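PDB 4EIU: uncharacterized hypothetical protein from Bacteroides uniformis, which is of unknown function but belongs to the DUF3823 family, whose N-terminal domain is related to the transthyretin-like beta folds. Local coordinates for residues Val73-Pro78 and Val107-Gln112; Pro81-Asn86 and Leu92-Val97; Val136-Ser141 and Glu158-Thr163. All coordinates share one frame; numbering follows the deposited sequence.

Contact 1. Residues Val73-Pro78 and Val107-Gln112; sequences VRIDGP and VKFEVQ
Val73 meets Phe109 twice. Its carbonyl O lies at the edge of the ring, close to the ring plane, with Val73 O 3.4 Å from Phe109 CZ. Its methyl CG1 packs on the same corner, 3.8 Å from Phe109 CZ. That methyl is anti to the backbone N (chi1 -179°), which swings it over to the Phe109 side. Arg74 points the other way, out of the contact.

Ile75 turns back to the interior and covers one face of the Phe109 ring. Its CG1 makes a CH-pi contact, 4.1 Å from the Phe109 ring centroid. The CD1 methyl reaches the root of the ring, with Ile75 CD1 3.5 Å from Phe109 CG. Ile75 CD1 also lies 3.9 Å from Val111 CG1. Val16 and Val36 pack against Ile75 as well.

Asp76 is gripped side-on by Arg74, with Arg74 NE 2.8 Å from Asp76 OD2 and Arg74 NH2 2.9 Å from Asp76 OD1. Both oxygens use their syn lone pairs. Arg35 also forms a salt bridge to Asp76 OD2.

Strands 73-76 and 107-111 belong to different sheets. Their axes pass 9.7 Å apart at 39°, the spacing and twist of two sheets packed face to face. This is consistent with the core of a beta sandwich, as in the transthyretin clan. The chemistry across it is almost wholly apolar. The sheets are therefore joined here by shape and burial, while the charged Arg74-Asp76 pair lies on the face of its strand turned from strand 107-111, with the buried Asp76 carboxylate held by Arg74 and Arg35.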
loop_
_atom_site.group_PDB
_atom_site.type_symbol
_atom_site.label_atom_id
_atom_site.label_comp_id
_atom_site.label_asym_id
_atom_site.label_seq_id
_atom_site.Cartn_x
_atom_site.Cartn_y
_atom_site.Cartn_z
ATOM N N VAL A 73 1.254 16.854 8.085
ATOM C CA VAL A 73 1.183 15.419 8.108
ATOM C C VAL A 73 1.018 14.984 6.658
ATOM O O VAL A 73 0.017 15.279 6.024
ATOM C CB VAL A 73 0.015 14.911 8.996
ATOM C CG1 VAL A 73 -0.010 13.368 9.026
ATOM C CG2 VAL A 73 0.130 15.512 10.433
ATOM N N ARG A 74 2.027 14.320 6.137
ATOM C CA ARG A 74 2.074 13.858 4.765
ATOM C C ARG A 74 2.143 12.334 4.724
ATOM O O ARG A 74 2.974 11.764 5.415
ATOM C CB ARG A 74 3.351 14.419 4.113
ATOM C CG ARG A 74 3.585 13.839 2.728
ATOM C CD ARG A 74 4.831 14.389 2.044
ATOM N NE ARG A 74 5.053 13.568 0.847
ATOM C CZ ARG A 74 5.677 13.976 -0.254
ATOM N NH1 ARG A 74 6.158 15.228 -0.367
ATOM N NH2 ARG A 74 5.797 13.130 -1.257
ATOM N N ILE A 75 1.332 11.671 3.885
ATOM C CA ILE A 75 1.444 10.237 3.698
ATOM C C ILE A 75 1.737 9.924 2.210
ATOM O O ILE A 75 1.369 10.700 1.333
ATOM C CB ILE A 75 0.213 9.470 4.214
ATOM C CG1 ILE A 75 -1.066 9.803 3.395
ATOM C CG2 ILE A 75 0.034 9.770 5.748
ATOM C CD1 ILE A 75 -2.302 8.908 3.640
ATOM N N ASP A 76 2.484 8.862 1.975
ATOM C CA ASP A 76 2.765 8.334 0.633
ATOM C C ASP A 76 2.542 6.811 0.676
ATOM O O ASP A 76 2.796 6.152 1.713
ATOM C CB ASP A 76 4.226 8.605 0.301
ATOM C CG ASP A 76 4.523 10.081 0.105
ATOM O OD1 ASP A 76 4.446 10.583 -1.032
ATOM O OD2 ASP A 76 4.900 10.742 1.086
ATOM N N GLY A 77 2.098 6.233 -0.432
ATOM C CA GLY A 77 1.723 4.850 -0.404
ATOM C C GLY A 77 1.314 4.371 -1.768
ATOM O O GLY A 77 1.655 5.038 -2.747
ATOM N N PRO A 78 0.580 3.236 -1.825
ATOM C CA PRO A 78 0.039 2.659 -3.080
ATOM C C PRO A 78 -1.267 3.359 -3.486
ATOM O O PRO A 78 -2.315 2.753 -3.576
ATOM C CB PRO A 78 -0.166 1.188 -2.704
ATOM C CG PRO A 78 -0.606 1.265 -1.265
ATOM C CD PRO A 78 0.283 2.348 -0.685
ATOM N N VAL A 107 -6.609 11.836 12.787
ATOM C CA VAL A 107 -6.694 12.401 11.447
ATOM C C VAL A 107 -7.169 11.270 10.533
ATOM O O VAL A 107 -6.913 10.077 10.779
ATOM C CB VAL A 107 -5.346 12.888 10.908
ATOM C CG1 VAL A 107 -4.841 14.041 11.738
ATOM C CG2 VAL A 107 -4.322 11.736 10.883
ATOM N N LYS A 108 -7.855 11.641 9.466
ATOM C CA LYS A 108 -8.306 10.659 8.488
ATOM C C LYS A 108 -7.881 11.117 7.120
ATOM O O LYS A 108 -8.114 12.280 6.788
ATOM C CB LYS A 108 -9.805 10.477 8.609
ATOM C CG LYS A 108 -10.436 9.582 7.548
ATOM C CD LYS A 108 -11.862 9.278 7.945
ATOM C CE LYS A 108 -12.792 9.317 6.759
ATOM N NZ LYS A 108 -14.178 9.097 7.263
ATOM N N PHE A 109 -7.225 10.231 6.351
ATOM C CA PHE A 109 -6.803 10.527 4.996
ATOM C C PHE A 109 -7.662 9.728 4.023
ATOM O O PHE A 109 -7.726 8.519 4.106
ATOM C CB PHE A 109 -5.334 10.143 4.771
ATOM C CG PHE A 109 -4.350 11.168 5.278
ATOM C CD1 PHE A 109 -3.911 12.216 4.461
ATOM C CD2 PHE A 109 -3.886 11.091 6.549
ATOM C CE1 PHE A 109 -3.020 13.166 4.935
ATOM C CE2 PHE A 109 -2.995 12.054 7.054
ATOM C CZ PHE A 109 -2.553 13.066 6.247
ATOM N N GLU A 110 -8.249 10.409 3.052
ATOM C CA GLU A 110 -8.974 9.730 1.992
ATOM C C GLU A 110 -8.090 9.767 0.782
ATOM O O GLU A 110 -7.736 10.853 0.331
ATOM C CB GLU A 110 -10.284 10.449 1.694
ATOM C CG GLU A 110 -11.253 10.309 2.828
ATOM C CD GLU A 110 -12.563 10.955 2.465
ATOM O OE1 GLU A 110 -12.665 12.156 2.672
ATOM O OE2 GLU A 110 -13.444 10.280 1.929
ATOM N N VAL A 111 -7.780 8.596 0.226
ATOM C CA VAL A 111 -6.812 8.452 -0.863
ATOM C C VAL A 111 -7.473 7.649 -1.986
ATOM O O VAL A 111 -8.622 7.213 -1.878
ATOM C CB VAL A 111 -5.504 7.804 -0.371
ATOM C CG1 VAL A 111 -4.912 8.604 0.805
ATOM C CG2 VAL A 111 -5.745 6.363 0.038
ATOM N N GLN A 112 -6.751 7.522 -3.075
ATOM C CA GLN A 112 -7.229 6.835 -4.294
ATOM C C GLN A 112 -6.197 5.727 -4.577
ATOM O O GLN A 112 -5.212 5.958 -5.264
ATOM C CB GLN A 112 -7.324 7.840 -5.419
ATOM C CG GLN A 112 -8.573 8.703 -5.237
ATOM C CD GLN A 112 -8.675 9.893 -6.169
ATOM O OE1 GLN A 112 -7.730 10.703 -6.305
ATOM N NE2 GLN A 112 -9.832 10.020 -6.816
#

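Contact 2. Residues Pro81-Asn86 and Leu92-Val97; sequences PLVREN and LHDGSV
Strands 83-85 and 92-94 run antiparallel, with axes 4.7 Å apart, and Arg84 faces His93 as a hydrogen-bonded pair. They form a beta hairpin at the edge of the five-stranded sheet. The pairing includes a classic beta bulge: Leu92 and His93 both face Arg84, and both give their backbone N-H to Arg84 O. In return, Arg84 N bonds to His93 O at 2.8 Å.

The side chains of Arg84 and His93 lie alongside each other and point the same way. The guanidinium and the imidazole are nearly parallel, 10° apart, and overlap near their rims, with Arg84 NH2 3.4 Å from His93 CG. A bend at chi3 (-73°) folds the arginine back, and Arg84 NH1 donates to Pro81 O at 2.7 Å in the carbonyl plane. Arg84 NE bonds to a PEG molecule, probably from the crystallisation liquor.

Leu82 O sits at the edge of the imidazole, tilted out of its plane, and His93 ND1 donates to Leu82 O at 3.2 Å in a bent bond. Gly95 N reaches the same oxygen from the opposite face of its plane.

On the other side of the hairpin Val83 and Asp94 lie side by side, with Val83 CG2 3.5 Å from Asp94 OD1. Asp94 also closes an Asx turn by accepting from Ser96 N. The same carboxylate oxygen takes a second bond from the hydroxyl, with Ser96 OG 2.6 Å from Asp94 OD1.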
loop_
_atom_site.group_PDB
_atom_site.type_symbol
_atom_site.label_atom_id
_atom_site.label_comp_id
_atom_site.label_asym_id
_atom_site.label_seq_id
_atom_site.Cartn_x
_atom_site.Cartn_y
_atom_site.Cartn_z
ATOM N N PRO A 81 -0.343 10.128 -5.622
ATOM C CA PRO A 81 0.320 11.096 -4.705
ATOM C C PRO A 81 -0.545 12.287 -4.334
ATOM O O PRO A 81 -1.191 12.901 -5.226
ATOM C CB PRO A 81 1.524 11.559 -5.504
ATOM C CG PRO A 81 1.805 10.419 -6.441
ATOM C CD PRO A 81 0.474 9.842 -6.805
ATOM N N LEU A 82 -0.557 12.604 -3.036
ATOM C CA LEU A 82 -1.289 13.723 -2.485
ATOM C C LEU A 82 -0.517 15.022 -2.632
ATOM O O LEU A 82 -1.109 16.087 -2.650
ATOM C CB LEU A 82 -1.554 13.459 -0.965
ATOM C CG LEU A 82 -2.453 12.234 -0.693
ATOM C CD1 LEU A 82 -2.577 12.067 0.840
ATOM C CD2 LEU A 82 -3.824 12.350 -1.383
ATOM N N VAL A 83 0.815 14.938 -2.678
ATOM C CA VAL A 83 1.646 16.092 -2.860
ATOM C C VAL A 83 2.273 15.964 -4.237
ATOM O O VAL A 83 3.095 15.079 -4.464
ATOM C CB VAL A 83 2.708 16.234 -1.751
ATOM C CG1 VAL A 83 3.538 17.535 -1.929
ATOM C CG2 VAL A 83 2.024 16.220 -0.376
ATOM N N ARG A 84 1.889 16.851 -5.148
ATOM C CA ARG A 84 2.248 16.702 -6.553
ATOM C C ARG A 84 2.999 17.901 -7.075
ATOM O O ARG A 84 2.451 19.013 -7.103
ATOM C CB ARG A 84 1.024 16.447 -7.421
ATOM C CG ARG A 84 0.275 15.204 -6.994
ATOM C CD ARG A 84 -0.789 14.819 -7.946
ATOM N NE ARG A 84 -1.968 15.661 -7.946
ATOM C CZ ARG A 84 -3.047 15.499 -7.191
ATOM N NH1 ARG A 84 -3.110 14.581 -6.232
ATOM N NH2 ARG A 84 -4.087 16.288 -7.386
ATOM N N GLU A 85 4.253 17.664 -7.488
ATOM C CA GLU A 85 5.062 18.645 -8.186
ATOM C C GLU A 85 5.468 18.149 -9.568
ATOM O O GLU A 85 5.531 16.939 -9.848
ATOM C CB GLU A 85 6.287 19.043 -7.385
ATOM C CG GLU A 85 7.260 17.896 -7.243
ATOM C CD GLU A 85 8.525 18.219 -6.503
ATOM O OE1 GLU A 85 8.631 19.204 -5.720
ATOM O OE2 GLU A 85 9.430 17.376 -6.658
ATOM N N ASN A 86 5.747 19.096 -10.441
ATOM C CA ASN A 86 6.047 18.776 -11.827
ATOM C C ASN A 86 7.563 18.492 -11.953
ATOM O O ASN A 86 8.298 18.643 -10.985
ATOM C CB ASN A 86 5.530 19.806 -12.805
ATOM C CG ASN A 86 6.270 21.131 -12.772
ATOM O OD1 ASN A 86 7.369 21.246 -12.263
ATOM N ND2 ASN A 86 5.641 22.158 -13.319
ATOM N N LEU A 92 2.184 21.741 -7.652
ATOM C CA LEU A 92 0.883 21.825 -8.324
ATOM C C LEU A 92 -0.285 21.575 -7.360
ATOM O O LEU A 92 -1.291 22.221 -7.439
ATOM C CB LEU A 92 0.815 20.764 -9.462
ATOM C CG LEU A 92 1.926 20.806 -10.511
ATOM C CD1 LEU A 92 1.540 19.745 -11.562
ATOM C CD2 LEU A 92 2.069 22.247 -11.085
ATOM N N HIS A 93 -0.119 20.665 -6.441
ATOM C CA HIS A 93 -1.158 20.283 -5.485
ATOM C C HIS A 93 -0.573 19.827 -4.216
ATOM O O HIS A 93 0.393 19.032 -4.191
ATOM C CB HIS A 93 -2.043 19.155 -6.093
ATOM C CG HIS A 93 -3.207 18.814 -5.228
ATOM N ND1 HIS A 93 -3.229 17.733 -4.395
ATOM C CD2 HIS A 93 -4.375 19.533 -4.978
ATOM C CE1 HIS A 93 -4.396 17.742 -3.702
ATOM N NE2 HIS A 93 -5.079 18.854 -4.041
ATOM N N ASP A 94 -1.108 20.281 -3.099
ATOM C CA ASP A 94 -0.633 19.766 -1.819
ATOM C C ASP A 94 -1.856 19.327 -0.999
ATOM O O ASP A 94 -2.541 20.153 -0.442
ATOM C CB ASP A 94 0.152 20.830 -1.097
ATOM C CG ASP A 94 0.750 20.360 0.190
ATOM O OD1 ASP A 94 0.480 19.223 0.635
ATOM O OD2 ASP A 94 1.468 21.197 0.805
ATOM N N GLY A 95 -2.102 18.026 -0.989
ATOM C CA GLY A 95 -3.214 17.401 -0.260
ATOM C C GLY A 95 -2.805 16.787 1.072
ATOM O O GLY A 95 -3.548 15.991 1.610
ATOM N N SER A 96 -1.643 17.170 1.601
ATOM C CA SER A 96 -1.257 16.860 2.991
ATOM C C SER A 96 -2.142 17.648 3.959
ATOM O O SER A 96 -2.868 18.527 3.546
ATOM C CB SER A 96 0.217 17.167 3.217
ATOM O OG SER A 96 0.526 18.564 3.166
ATOM N N VAL A 97 -2.064 17.346 5.257
ATOM C CA VAL A 97 -2.999 17.889 6.258
ATOM C C VAL A 97 -2.163 18.749 7.185
ATOM O O VAL A 97 -1.077 18.335 7.585
ATOM C CB VAL A 97 -3.652 16.727 7.058
ATOM C CG1 VAL A 97 -4.313 17.220 8.349
ATOM C CG2 VAL A 97 -4.627 15.955 6.182
#

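Contact 3. Residues Val136-Ser141 and Glu158-Thr163; sequences VTRGVS and EYLNVT
Arg138 carries this contact by reaching across to Leu160. The hydrogen bonds come first. The guanidinium meets one backbone oxygen end-on, with Arg138 NH1 2.9 Å from Leu160 O and Arg138 NH2 also 2.9 Å from Leu160 O. The oxygen lies in the guanidinium plane, between the two nitrogens. The two bonds are not alike on the acceptor side. NH1 sits in the carbonyl plane, whereas NH2 stands well above it, 47° out. Both bonds are bent, as expected when two N-H groups share one atom. Bent at chi2 (-66°) and extended beyond it, the chain carries the guanidinium across to the Leu160 carbonyl.

Charge is the second kind of interaction. Glu196 forms a salt bridge to Arg138 NH2, so this nitrogen is shared between a carboxylate and the Leu160 carbonyl. Asp142 is a weak, distant ionic partner of Arg138 NE.

One methyl lies over each face of the guanidinium, both nearest NH1. Leu160 CD2 is 3.8 Å from Arg138 NH1. On the opposite face, Val162 CG2 is 4.0 Å from Arg138 NH1. The shared carbonyl and the Glu196 salt bridge would fix the rotation of the group, with the methyls on its faces. Leu115 packs on both Arg138 and Val162, and Leu160 leans on Phe145 of helix 142-149.

The arginine thus ties the end of strand 129-138 to the 3-10 turn at 158-160 that leads into strand 162-170. These strands belong to two different antiparallel sheets, an arrangement consistent with a beta sandwich in the C-terminal half of the chain.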
loop_
_atom_site.group_PDB
_atom_site.type_symbol
_atom_site.label_atom_id
_atom_site.label_comp_id
_atom_site.label_asym_id
_atom_site.label_seq_id
_atom_site.Cartn_x
_atom_site.Cartn_y
_atom_site.Cartn_z
ATOM N N VAL A 136 -7.877 -8.813 -9.114
ATOM C CA VAL A 136 -7.338 -7.449 -9.126
ATOM C C VAL A 136 -8.219 -6.506 -9.950
ATOM O O VAL A 136 -8.573 -6.789 -11.108
ATOM C CB VAL A 136 -5.888 -7.416 -9.647
ATOM C CG1 VAL A 136 -5.333 -5.979 -9.654
ATOM C CG2 VAL A 136 -5.015 -8.349 -8.809
ATOM N N THR A 137 -8.569 -5.373 -9.359
ATOM C CA THR A 137 -9.309 -4.312 -10.080
ATOM C C THR A 137 -8.678 -2.952 -9.844
ATOM O O THR A 137 -7.931 -2.760 -8.883
ATOM C CB THR A 137 -10.808 -4.258 -9.663
ATOM O OG1 THR A 137 -10.896 -4.227 -8.240
ATOM C CG2 THR A 137 -11.617 -5.480 -10.195
ATOM N N ARG A 138 -8.973 -1.996 -10.718
ATOM C CA ARG A 138 -8.529 -0.608 -10.520
ATOM C C ARG A 138 -9.142 0.002 -9.261
ATOM O O ARG A 138 -10.334 -0.127 -9.034
ATOM C CB ARG A 138 -8.912 0.238 -11.727
ATOM C CG ARG A 138 -8.234 -0.150 -13.023
ATOM C CD ARG A 138 -6.730 0.085 -12.972
ATOM N NE ARG A 138 -6.091 -0.283 -14.234
ATOM C CZ ARG A 138 -4.770 -0.292 -14.415
ATOM N NH1 ARG A 138 -3.978 0.085 -13.451
ATOM N NH2 ARG A 138 -4.229 -0.652 -15.573
ATOM N N GLY A 139 -8.339 0.656 -8.439
ATOM C CA GLY A 139 -8.863 1.275 -7.226
ATOM C C GLY A 139 -9.368 2.689 -7.509
ATOM O O GLY A 139 -10.119 3.261 -6.708
ATOM N N VAL A 140 -8.899 3.267 -8.615
ATOM C CA VAL A 140 -9.256 4.607 -9.066
ATOM C C VAL A 140 -9.298 4.517 -10.587
ATOM O O VAL A 140 -8.530 3.742 -11.183
ATOM C CB VAL A 140 -8.203 5.628 -8.645
ATOM C CG1 VAL A 140 -6.815 5.269 -9.186
ATOM C CG2 VAL A 140 -8.616 7.021 -9.082
ATOM N N SER A 141 -10.195 5.263 -11.219
ATOM C CA SER A 141 -10.317 5.193 -12.674
ATOM C C SER A 141 -9.031 5.669 -13.338
ATOM O O SER A 141 -8.329 6.617 -12.864
ATOM C CB SER A 141 -11.491 6.020 -13.188
ATOM O OG SER A 141 -11.190 7.388 -13.055
ATOM N N GLU A 158 2.256 3.761 -19.878
ATOM C CA GLU A 158 2.707 2.505 -19.233
ATOM C C GLU A 158 2.798 2.564 -17.701
ATOM O O GLU A 158 2.935 1.524 -17.041
ATOM C CB GLU A 158 4.053 2.063 -19.863
ATOM C CG GLU A 158 5.242 2.870 -19.338
ATOM C CD GLU A 158 6.580 2.492 -19.999
ATOM O OE1 GLU A 158 6.569 1.805 -20.990
ATOM O OE2 GLU A 158 7.651 2.898 -19.531
ATOM N N TYR A 159 2.728 3.765 -17.133
ATOM C CA TYR A 159 2.662 3.899 -15.674
ATOM C C TYR A 159 1.465 3.115 -15.088
ATOM O O TYR A 159 1.537 2.604 -13.979
ATOM C CB TYR A 159 2.591 5.350 -15.228
ATOM C CG TYR A 159 3.822 6.215 -15.453
ATOM C CD1 TYR A 159 5.074 5.673 -15.609
ATOM C CD2 TYR A 159 3.708 7.602 -15.492
ATOM C CE1 TYR A 159 6.167 6.472 -15.843
ATOM C CE2 TYR A 159 4.807 8.426 -15.727
ATOM C CZ TYR A 159 6.040 7.854 -15.854
ATOM O OH TYR A 159 7.133 8.645 -16.119
ATOM N N LEU A 160 0.390 2.980 -15.854
ATOM C CA LEU A 160 -0.778 2.242 -15.415
ATOM C C LEU A 160 -0.670 0.716 -15.477
ATOM O O LEU A 160 -1.517 0.041 -14.896
ATOM C CB LEU A 160 -2.028 2.744 -16.125
ATOM C CG LEU A 160 -2.612 4.030 -15.560
ATOM C CD1 LEU A 160 -3.483 4.673 -16.635
ATOM C CD2 LEU A 160 -3.356 3.762 -14.259
ATOM N N ASN A 161 0.375 0.159 -16.111
ATOM C CA ASN A 161 0.465 -1.290 -16.301
ATOM C C ASN A 161 0.528 -2.008 -14.935
ATOM O O ASN A 161 1.324 -1.641 -14.063
ATOM C CB ASN A 161 1.710 -1.703 -17.102
ATOM C CG ASN A 161 1.672 -1.246 -18.562
ATOM O OD1 ASN A 161 0.631 -0.922 -19.096
ATOM N ND2 ASN A 161 2.825 -1.207 -19.184
ATOM N N VAL A 162 -0.342 -2.996 -14.746
ATOM C CA VAL A 162 -0.220 -3.919 -13.629
ATOM C C VAL A 162 0.928 -4.882 -13.949
ATOM O O VAL A 162 0.857 -5.636 -14.916
ATOM C CB VAL A 162 -1.524 -4.681 -13.378
ATOM C CG1 VAL A 162 -1.343 -5.669 -12.205
ATOM C CG2 VAL A 162 -2.673 -3.715 -13.123
ATOM N N THR A 163 1.953 -4.878 -13.102
ATOM C CA THR A 163 3.238 -5.541 -13.394
ATOM C C THR A 163 3.327 -6.930 -12.785
ATOM O O THR A 163 4.075 -7.770 -13.276
ATOM C CB THR A 163 4.445 -4.672 -12.921
ATOM O OG1 THR A 163 4.393 -4.466 -11.491
ATOM C CG2 THR A 163 4.429 -3.273 -13.621
#

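Contacts 1 and 2 have centres about 11 Å apart. Strand 69-76 and both strands of contact 2 lie in the five-stranded sheet; strand 104-111 lies in the sheet packed on it. Val73 N lies 2.8 Å from Val97 O, a probable hydrogen bond. Leu82 CD1 also packs 3.7 Å from Ile75 CG1. Contact 3, in the second half of the chain, is centred about 18 Å from contact 1 and touches it lightly, through Gln112 and Val140. Contacts 2 and 3 do not touch; their nearest atoms are about 9 Å apart. No active site is known. Separate PEG molecules, probably from the crystallisation liquor, hydrogen-bond to Arg74, Arg84 and Glu158, so they mark no shared pocket.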